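Side-chain contact in protein BIM1 (PDB 2QJX), which binds microtubules, including at their plus ends, and belongs to the EB1 (MAPRE) family, this piece being its calponin-homology domain: residues 85-88 with 89-93. Numbering follows the deposited sequence.
Sequences VYVD and KLIRC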
loop_
_atom_site.group_PDB
_atom_site.type_symbol
_atom_site.label_atom_id
_atom_site.label_comp_id
_atom_site.label_asym_id
_atom_site.label_seq_id
_atom_site.Cartn_x
_atom_site.Cartn_y
_atom_site.Cartn_z
ATOM N N VAL A 85 -11.820 -3.867 -2.694
ATOM C CA VAL A 85 -11.092 -2.625 -2.469
ATOM C C VAL A 85 -12.064 -1.467 -2.683
ATOM O O VAL A 85 -12.343 -1.084 -3.817
ATOM C CB VAL A 85 -9.919 -2.467 -3.462
ATOM C CG1 VAL A 85 -9.090 -1.251 -3.091
ATOM C CG2 VAL A 85 -9.063 -3.720 -3.467
ATOM N N TYR A 86 -12.581 -0.915 -1.593
ATOM C CA TYR A 86 -13.531 0.189 -1.683
ATOM C C TYR A 86 -12.791 1.519 -1.644
ATOM O O TYR A 86 -12.655 2.137 -0.591
ATOM C CB TYR A 86 -14.528 0.114 -0.527
ATOM C CG TYR A 86 -15.115 -1.264 -0.319
ATOM C CD1 TYR A 86 -15.814 -1.916 -1.338
ATOM C CD2 TYR A 86 -14.986 -1.912 0.906
ATOM C CE1 TYR A 86 -16.372 -3.181 -1.135
ATOM C CE2 TYR A 86 -15.541 -3.174 1.119
ATOM C CZ TYR A 86 -16.233 -3.801 0.099
ATOM O OH TYR A 86 -16.794 -5.040 0.327
ATOM N N VAL A 87 -12.316 1.948 -2.806
ATOM C CA VAL A 87 -11.566 3.195 -2.928
ATOM C C VAL A 87 -12.284 4.370 -2.279
ATOM O O VAL A 87 -11.687 5.127 -1.518
ATOM C CB VAL A 87 -11.302 3.524 -4.409
ATOM C CG1 VAL A 87 -10.526 4.823 -4.528
ATOM C CG2 VAL A 87 -10.538 2.379 -5.059
ATOM N N ASP A 88 -13.569 4.512 -2.586
ATOM C CA ASP A 88 -14.384 5.592 -2.045
ATOM C C ASP A 88 -14.278 5.738 -0.530
ATOM O O ASP A 88 -14.334 6.851 -0.005
ATOM C CB ASP A 88 -15.843 5.382 -2.466
ATOM C CG ASP A 88 -16.195 3.913 -2.624
ATOM O OD1 ASP A 88 -16.248 3.194 -1.604
ATOM O OD2 ASP A 88 -16.406 3.471 -3.774
ATOM N N LYS A 89 -14.117 4.618 0.171
ATOM C CA LYS A 89 -13.997 4.640 1.627
ATOM C C LYS A 89 -12.577 4.945 2.104
ATOM O O LYS A 89 -12.374 5.717 3.043
ATOM C CB LYS A 89 -14.438 3.295 2.216
ATOM C CG LYS A 89 -15.931 3.158 2.471
ATOM C CD LYS A 89 -16.732 3.064 1.191
ATOM C CE LYS A 89 -18.213 2.858 1.488
ATOM N NZ LYS A 89 -19.019 2.693 0.245
ATOM N N LEU A 90 -11.598 4.340 1.441
ATOM C CA LEU A 90 -10.189 4.498 1.799
ATOM C C LEU A 90 -9.563 5.846 1.445
ATOM O O LEU A 90 -8.791 6.414 2.225
ATOM C CB LEU A 90 -9.376 3.391 1.124
ATOM C CG LEU A 90 -9.726 1.948 1.496
ATOM C CD1 LEU A 90 -9.064 0.994 0.514
ATOM C CD2 LEU A 90 -9.276 1.661 2.918
ATOM N N ILE A 91 -9.897 6.342 0.261
ATOM C CA ILE A 91 -9.345 7.592 -0.239
ATOM C C ILE A 91 -9.658 8.815 0.623
ATOM O O ILE A 91 -8.996 9.845 0.502
ATOM C CB ILE A 91 -9.815 7.827 -1.688
ATOM C CG1 ILE A 91 -8.879 8.809 -2.393
ATOM C CG2 ILE A 91 -11.249 8.332 -1.695
ATOM C CD1 ILE A 91 -9.091 8.853 -3.897
ATOM N N ARG A 92 -10.651 8.704 1.496
ATOM C CA ARG A 92 -10.994 9.826 2.364
ATOM C C ARG A 92 -10.090 9.863 3.587
ATOM O O ARG A 92 -10.226 10.729 4.455
ATOM C CB ARG A 92 -12.463 9.754 2.796
ATOM C CG ARG A 92 -13.441 10.206 1.719
ATOM C CD ARG A 92 -14.828 10.442 2.299
ATOM N NE ARG A 92 -15.734 11.067 1.338
ATOM C CZ ARG A 92 -16.987 11.421 1.613
ATOM N NH1 ARG A 92 -17.487 11.211 2.824
ATOM N NH2 ARG A 92 -17.742 11.986 0.679
ATOM N N CYS A 93 -9.158 8.917 3.645
ATOM C CA CYS A 93 -8.205 8.822 4.739
ATOM C C CYS A 93 -8.858 8.623 6.100
ATOM O O CYS A 93 -8.348 9.099 7.111
ATOM C CB CYS A 93 -7.317 10.070 4.772
ATOM S SG CYS A 93 -6.353 10.326 3.266
HETATM O O HOH W 1 -15.008 9.282 -1.401
#
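Y86 O takes two backbone N-H groups at the start of the short helix 87-90. L90 N lies in the carbonyl plane of Y86 O, 3.2 Å from it, and gives the straighter bond (N-H...O 163°). K89 N sits above that plane, 3.0 Å from Y86 O, and its bond is bent to 138°. Y86 is the N-cap and the centre of an inverse gamma turn. One residue on, I91 N donates to V87 O at 2.8 Å.

Two apolar pairs touch. V85 CG1 approaches L90 CD1 at 4.2 Å. V87 and I91 are one helical turn apart, and V87 CG1 reaches I91 CB. This helical turn connects the two longer helices 62-78 and 95-112 of the calponin-homology domain. V87 and I91 lean on Q66, while V85 and L90 touch F101. The segment ends in a type I turn, L90 to C93, with C93 at positive phi.

The charged pair is on the exposed side. D88 and K89 run side by side. K89 NZ forms a salt bridge to D88 OD1 at 3.4 Å, with a weak hydrogen bond. The close fit of the two chains is doubtful, because K89 CD comes implausibly near D88 OD1. K89 also touches D97. A water donates to D88 O (2.9 Å from the water oxygen) and weakly accepts from R92 NE.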